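D-3-phosphoglycerate dehydrogenase-related protein (Vibrio cholerae, PDB 4S1V) probably catalyses the NAD-dependent oxidation of 3-phospho-D-glycerate to 3-phosphooxypyruvate, as a member of the D-isomer-specific 2-hydroxyacid dehydrogenase family. Local coordinates at residues I125-H129 / A130-Q134; L109-S112 / L113-A117. All coordinates share one frame; numbering follows the deposited sequence.

Interactions 1 and 2 lie in series on two consecutive helices, 104-119 and 121-129, with centres about 20 Å apart and nearest atoms about 8 Å apart, so they do not touch. Interaction 2 is buried in the middle of its helix, its centre about 13 Å from the centre of the chain; interaction 1, at about 29 Å, marks the far end of helix 121-129. Both reach the second subunit, the first through residues that include Ile125, Leu128, Trp133 and Gln134, the second by Leu109, Ser112, Leu113 and Leu115. The side chain of Cys110 in interaction 2 comes near the glycines of a GxGxxG pattern (Gly154, Gly156, Gly159) without reaching them; this is probably the cofactor-binding turn.

Interaction 1. Residues I125-H129 / A130-Q134; sequences IEQLH and AGHWQ
The backbone of residues 125-129 closes its helix on residues 130-134 by a 6-to-1 bond, His132 N to Gln127 O at 2.8 Å with a fairly straight N-H, and a 5-to-2 bond, Gly131 N to Leu128 O at 3.1 Å. The second donor stands well above the carbonyl plane of Leu128, 68° out of it, whereas Ala130 N still bonds to Glu126 O in the i to i+4 pattern of the helix, though the bond is noticeably bent. Gly131 has left helical angles for a positive phi (92°), the conformation that glycine adopts readily.

The side chains meet in two places round this turn, Gln127 with His132 and Leu128 with Trp133. Gln127, bent about its CB-CG bond, turns its amide toward the His132 ring, and OE1 of Gln127 approaches CD2 of His132 obliquely at 3.0 Å. Amide and ring planes are nearly parallel, so the contact places a carbonyl oxygen beside a ring carbon without either group standing upright on the other. On the buried flank Leu128 and Trp133 lie side by side and point the same way, CD1 of Leu128 meeting CE3 of Trp133 at 3.5 Å. Within the helix, His129 folds back: with CG beside the backbone N (chi1 -79°), its ND1 reaches Ile125 O at 3.3 Å, from above the carbonyl plane but close to its own ring plane. That oxygen also accepts His129 N, so two donors of one residue grip it.

Beyond the turn, the Trp133 ring meets Tyr10 of the second subunit edge-to-face, and Gln134 NE2 donates to Pro287 O of that subunit. The paired bonds and the positive phi of Gly131 define a Schellman motif, here turning the chain at the tip of an arm that reaches onto its partner, consistent with the dimerisation arm known in this dehydrogenase family.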
ATOM      1  N   ILE C 125       7.484   8.026   4.666  1.00 25.22           N
ATOM      2  CA  ILE C 125       8.139   8.831   3.639  1.00 26.35           C
ATOM      3  C   ILE C 125       7.823   8.320   2.228  1.00 27.48           C
ATOM      4  O   ILE C 125       7.405   9.092   1.364  1.00 27.42           O
ATOM      5  CB  ILE C 125       9.665   8.904   3.898  1.00 26.16           C
ATOM      6  CG1 ILE C 125       9.926   9.763   5.142  1.00 26.06           C
ATOM      7  CG2 ILE C 125      10.414   9.451   2.682  1.00 26.87           C
ATOM      8  CD1 ILE C 125      11.310   9.610   5.732  1.00 25.76           C
ATOM      9  N   GLU C 126       7.991   7.020   2.010  1.00 28.55           N
ATOM     10  CA  GLU C 126       7.687   6.420   0.705  1.00 30.18           C
ATOM     11  C   GLU C 126       6.224   6.610   0.280  1.00 28.52           C
ATOM     12  O   GLU C 126       5.947   6.889  -0.892  1.00 28.72           O
ATOM     13  CB  GLU C 126       8.056   4.938   0.707  1.00 32.62           C
ATOM     14  CG  GLU C 126       7.808   4.216  -0.603  1.00 36.42           C
ATOM     15  CD  GLU C 126       7.808   2.712  -0.415  1.00 40.35           C
ATOM     16  OE1 GLU C 126       8.904   2.134  -0.249  1.00 42.19           O
ATOM     17  OE2 GLU C 126       6.711   2.111  -0.417  1.00 42.90           O
ATOM     18  N   GLN C 127       5.295   6.457   1.223  1.00 27.26           N
ATOM     19  CA  GLN C 127       3.875   6.662   0.935  1.00 26.96           C
ATOM     20  C   GLN C 127       3.579   8.121   0.599  1.00 26.46           C
ATOM     21  O   GLN C 127       2.741   8.409  -0.262  1.00 26.71           O
ATOM     22  CB  GLN C 127       2.999   6.202   2.101  1.00 26.95           C
ATOM     23  CG  GLN C 127       2.833   4.691   2.211  1.00 28.35           C
ATOM     24  CD  GLN C 127       2.007   4.089   1.080  1.00 29.22           C
ATOM     25  OE1 GLN C 127       0.993   4.652   0.658  1.00 29.57           O
ATOM     26  NE2 GLN C 127       2.430   2.927   0.599  1.00 29.80           N
ATOM     27  N   LEU C 128       4.272   9.029   1.282  1.00 26.09           N
ATOM     28  CA  LEU C 128       4.139  10.460   1.043  1.00 26.08           C
ATOM     29  C   LEU C 128       4.524  10.821  -0.394  1.00 26.79           C
ATOM     30  O   LEU C 128       3.804  11.566  -1.066  1.00 26.94           O
ATOM     31  CB  LEU C 128       4.981  11.251   2.046  1.00 25.94           C
ATOM     32  CG  LEU C 128       4.940  12.778   1.952  1.00 25.92           C
ATOM     33  CD1 LEU C 128       3.527  13.294   2.187  1.00 25.18           C
ATOM     34  CD2 LEU C 128       5.921  13.409   2.930  1.00 25.56           C
ATOM     35  N   HIS C 129       5.643  10.274  -0.864  1.00 27.33           N
ATOM     36  CA  HIS C 129       6.095  10.503  -2.242  1.00 28.68           C
ATOM     37  C   HIS C 129       5.210   9.834  -3.257  1.00 28.89           C
ATOM     38  O   HIS C 129       5.145  10.267  -4.409  1.00 28.93           O
ATOM     39  CB  HIS C 129       7.549  10.085  -2.420  1.00 28.11           C
ATOM     40  CG  HIS C 129       8.527  11.105  -1.901  1.00 28.55           C
ATOM     41  ND1 HIS C 129       9.025  11.062  -0.653  1.00 29.24           N
ATOM     42  CD2 HIS C 129       9.068  12.237  -2.501  1.00 28.34           C
ATOM     43  CE1 HIS C 129       9.856  12.105  -0.465  1.00 28.91           C
ATOM     44  NE2 HIS C 129       9.881  12.824  -1.594  1.00 29.30           N
ATOM     45  N   ALA C 130       4.511   8.786  -2.827  1.00 29.17           N
ATOM     46  CA  ALA C 130       3.524   8.101  -3.661  1.00 29.64           C
ATOM     47  C   ALA C 130       2.160   8.803  -3.663  1.00 30.21           C
ATOM     48  O   ALA C 130       1.227   8.338  -4.316  1.00 30.71           O
ATOM     49  CB  ALA C 130       3.373   6.651  -3.217  1.00 30.16           C
ATOM     50  N   GLY C 131       2.043   9.913  -2.935  1.00 30.19           N
ATOM     51  CA  GLY C 131       0.795  10.689  -2.888  1.00 29.96           C
ATOM     52  C   GLY C 131      -0.187  10.346  -1.771  1.00 29.79           C
ATOM     53  O   GLY C 131      -1.350  10.753  -1.818  1.00 28.86           O
ATOM     54  N   HIS C 132       0.270   9.608  -0.762  1.00 29.39           N
ATOM     55  CA  HIS C 132      -0.598   9.208   0.343  1.00 29.44           C
ATOM     56  C   HIS C 132      -0.113   9.828   1.622  1.00 29.29           C
ATOM     57  O   HIS C 132       0.912   9.415   2.176  1.00 28.81           O
ATOM     58  CB  HIS C 132      -0.671   7.686   0.454  1.00 30.53           C
ATOM     59  CG  HIS C 132      -1.054   6.996  -0.845  1.00 32.01           C
ATOM     60  ND1 HIS C 132      -2.189   7.282  -1.511  1.00 32.97           N
ATOM     61  CD2 HIS C 132      -0.403   6.015  -1.587  1.00 32.50           C
ATOM     62  CE1 HIS C 132      -2.266   6.524  -2.620  1.00 32.65           C
ATOM     63  NE2 HIS C 132      -1.174   5.746  -2.666  1.00 33.91           N
ATOM     64  N   TRP C 133      -0.849  10.836   2.087  1.00 28.02           N
ATOM     65  CA  TRP C 133      -0.470  11.626   3.254  1.00 27.05           C
ATOM     66  C   TRP C 133      -0.591  10.836   4.523  1.00 25.88           C
ATOM     67  O   TRP C 133      -1.661  10.309   4.837  1.00 26.45           O
ATOM     68  CB  TRP C 133      -1.339  12.876   3.340  1.00 27.36           C
ATOM     69  CG  TRP C 133      -1.057  13.725   4.558  1.00 27.98           C
ATOM     70  CD1 TRP C 133      -1.795  13.789   5.737  1.00 28.04           C
ATOM     71  CD2 TRP C 133       0.061  14.663   4.759  1.00 27.80           C
ATOM     72  NE1 TRP C 133      -1.225  14.671   6.622  1.00 28.59           N
ATOM     73  CE2 TRP C 133      -0.117  15.231   6.099  1.00 27.53           C
ATOM     74  CE3 TRP C 133       1.149  15.073   3.989  1.00 27.66           C
ATOM     75  CZ2 TRP C 133       0.765  16.165   6.626  1.00 28.05           C
ATOM     76  CZ3 TRP C 133       2.035  16.009   4.533  1.00 27.07           C
ATOM     77  CH2 TRP C 133       1.847  16.544   5.819  1.00 27.68           C
ATOM     78  N   GLN C 134       0.509  10.750   5.265  1.00 25.18           N
ATOM     79  CA  GLN C 134       0.529  10.120   6.593  1.00 24.76           C
ATOM     80  C   GLN C 134       0.033   8.660   6.572  1.00 23.82           C
ATOM     81  O   GLN C 134      -0.755   8.243   7.418  1.00 23.74           O
ATOM     82  CB  GLN C 134      -0.249  10.980   7.608  1.00 24.83           C
ATOM     83  CG  GLN C 134       0.157  10.763   9.056  1.00 25.81           C
ATOM     84  CD  GLN C 134      -0.408  11.816   9.991  1.00 26.15           C
ATOM     85  OE1 GLN C 134      -1.414  11.583  10.656  1.00 27.57           O
ATOM     86  NE2 GLN C 134       0.241  12.978  10.052  1.00 25.69           N
TER

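Interaction 2. Residues L109-S112 / L113-A117; sequences LCWS and LILAA
Leu109 to Ser112 and Leu113 to Ala116 are joined first by four consecutive i to i+4 backbone bonds: the N atoms of Leu113, Ile114, Leu115 and Ala116 donate to the O atoms of Leu109, Cys110, Trp111 and Ser112. Their N-H...O angles run from 152° to 163°, evidence of an undistorted alpha helix through this buried section.

Apolar contacts between side chains form the second group. Trp111 holds two neighbours at different parts of its indole: CD1 of Leu115 comes to CD1 of Trp111 at 3.5 Å, while CD1 of Ile114 approaches CE3 of Trp111 at 3.7 Å. Both methyls arrive obliquely to the ring. The indole is carried there by a CG roughly opposite the backbone N (chi1 -152°), which brings it beside the carbonyl carbon and along the following turn. Ile114 CD1 also lies 3.8 Å from SG of Cys110, so this one methyl touches both the sulfur and the indole. On another side of the helix, Leu109 CD1 rests against Leu113 CG at 3.8 Å, the two side chains crossing at a slant.

External packing is the third group. Phe169 meets Trp111 edge-to-face, Cys110 and Ile114 touch Val235 on strand 233-236, and Leu113 and Ala116 touch Leu284 on strand 283-285. Toward the second subunit, Leu113 packs on its Leu121 and Leu115 on its Ser112. The arrangement is that of a core helix laid on the parallel sheet of a Rossmann-type NAD-binding domain, with another flank packed against the second subunit.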
ATOM      1  N   LEU C 109      24.577   5.179  13.369  1.00 20.34           N
ATOM      2  CA  LEU C 109      23.740   4.475  12.392  1.00 20.50           C
ATOM      3  C   LEU C 109      22.769   3.498  13.064  1.00 20.67           C
ATOM      4  O   LEU C 109      21.588   3.453  12.711  1.00 21.10           O
ATOM      5  CB  LEU C 109      24.605   3.765  11.333  1.00 20.42           C
ATOM      6  CG  LEU C 109      23.981   3.055  10.115  1.00 20.26           C
ATOM      7  CD1 LEU C 109      23.428   1.678  10.485  1.00 19.95           C
ATOM      8  CD2 LEU C 109      22.923   3.900   9.410  1.00 19.86           C
ATOM      9  N   CYS C 110      23.268   2.734  14.034  1.00 21.02           N
ATOM     10  CA  CYS C 110      22.433   1.830  14.815  1.00 21.30           C
ATOM     11  C   CYS C 110      21.270   2.612  15.418  1.00 21.56           C
ATOM     12  O   CYS C 110      20.127   2.168  15.362  1.00 20.98           O
ATOM     13  CB  CYS C 110      23.241   1.149  15.917  1.00 21.22           C
ATOM     14  SG  CYS C 110      22.277  -0.015  16.912  1.00 23.99           S
ATOM     15  N   TRP C 111      21.563   3.791  15.966  1.00 21.40           N
ATOM     16  CA  TRP C 111      20.523   4.607  16.565  1.00 21.06           C
ATOM     17  C   TRP C 111      19.522   5.095  15.560  1.00 20.66           C
ATOM     18  O   TRP C 111      18.315   5.132  15.827  1.00 20.10           O
ATOM     19  CB  TRP C 111      21.113   5.780  17.342  1.00 21.53           C
ATOM     20  CG  TRP C 111      20.178   6.174  18.448  1.00 21.95           C
ATOM     21  CD1 TRP C 111      19.442   7.351  18.571  1.00 22.28           C
ATOM     22  CD2 TRP C 111      19.781   5.350  19.597  1.00 21.82           C
ATOM     23  NE1 TRP C 111      18.663   7.325  19.702  1.00 21.72           N
ATOM     24  CE2 TRP C 111      18.823   6.151  20.365  1.00 21.73           C
ATOM     25  CE3 TRP C 111      20.133   4.083  20.063  1.00 21.98           C
ATOM     26  CZ2 TRP C 111      18.252   5.682  21.537  1.00 21.62           C
ATOM     27  CZ3 TRP C 111      19.547   3.623  21.249  1.00 21.68           C
ATOM     28  CH2 TRP C 111      18.632   4.407  21.965  1.00 21.55           C
ATOM     29  N   SER C 112      20.019   5.475  14.387  1.00 21.15           N
ATOM     30  CA  SER C 112      19.172   5.914  13.286  1.00 21.62           C
ATOM     31  C   SER C 112      18.198   4.812  12.850  1.00 21.68           C
ATOM     32  O   SER C 112      17.044   5.093  12.512  1.00 21.83           O
ATOM     33  CB  SER C 112      20.038   6.353  12.104  1.00 22.96           C
ATOM     34  OG  SER C 112      19.232   6.802  11.030  1.00 24.98           O
ATOM     35  N   LEU C 113      18.671   3.567  12.862  1.00 21.08           N
ATOM     36  CA  LEU C 113      17.842   2.412  12.528  1.00 20.87           C
ATOM     37  C   LEU C 113      16.770   2.229  13.586  1.00 20.25           C
ATOM     38  O   LEU C 113      15.601   1.994  13.273  1.00 19.87           O
ATOM     39  CB  LEU C 113      18.685   1.128  12.424  1.00 21.05           C
ATOM     40  CG  LEU C 113      19.788   0.955  11.372  1.00 22.04           C
ATOM     41  CD1 LEU C 113      19.972  -0.523  11.050  1.00 21.50           C
ATOM     42  CD2 LEU C 113      19.495   1.721  10.091  1.00 21.54           C
ATOM     43  N   ILE C 114      17.178   2.346  14.844  1.00 19.68           N
ATOM     44  CA  ILE C 114      16.264   2.163  15.972  1.00 19.68           C
ATOM     45  C   ILE C 114      15.125   3.183  15.919  1.00 19.25           C
ATOM     46  O   ILE C 114      13.955   2.824  16.068  1.00 19.00           O
ATOM     47  CB  ILE C 114      17.034   2.203  17.316  1.00 19.53           C
ATOM     48  CG1 ILE C 114      17.839   0.909  17.483  1.00 19.03           C
ATOM     49  CG2 ILE C 114      16.089   2.404  18.492  1.00 18.69           C
ATOM     50  CD1 ILE C 114      18.973   0.985  18.491  1.00 19.63           C
ATOM     51  N   LEU C 115      15.474   4.440  15.668  1.00 19.74           N
ATOM     52  CA  LEU C 115      14.492   5.519  15.591  1.00 20.25           C
ATOM     53  C   LEU C 115      13.609   5.431  14.354  1.00 20.63           C
ATOM     54  O   LEU C 115      12.407   5.658  14.448  1.00 20.58           O
ATOM     55  CB  LEU C 115      15.176   6.883  15.666  1.00 20.17           C
ATOM     56  CG  LEU C 115      15.637   7.388  17.031  1.00 20.22           C
ATOM     57  CD1 LEU C 115      16.636   8.523  16.834  1.00 21.21           C
ATOM     58  CD2 LEU C 115      14.468   7.853  17.897  1.00 20.08           C
ATOM     59  N   ALA C 116      14.201   5.089  13.205  1.00 21.68           N
ATOM     60  CA  ALA C 116      13.443   4.906  11.958  1.00 21.88           C
ATOM     61  C   ALA C 116      12.430   3.761  12.066  1.00 22.13           C
ATOM     62  O   ALA C 116      11.273   3.895  11.660  1.00 21.78           O
ATOM     63  CB  ALA C 116      14.382   4.661  10.785  1.00 21.78           C
ATOM     64  N   ALA C 117      12.884   2.638  12.610  1.00 22.93           N
ATOM     65  CA  ALA C 117      12.040   1.466  12.811  1.00 23.18           C
ATOM     66  C   ALA C 117      10.897   1.785  13.771  1.00 22.60           C
ATOM     67  O   ALA C 117       9.744   1.447  13.512  1.00 22.49           O
ATOM     68  CB  ALA C 117      12.873   0.304  13.335  1.00 22.86           C
TER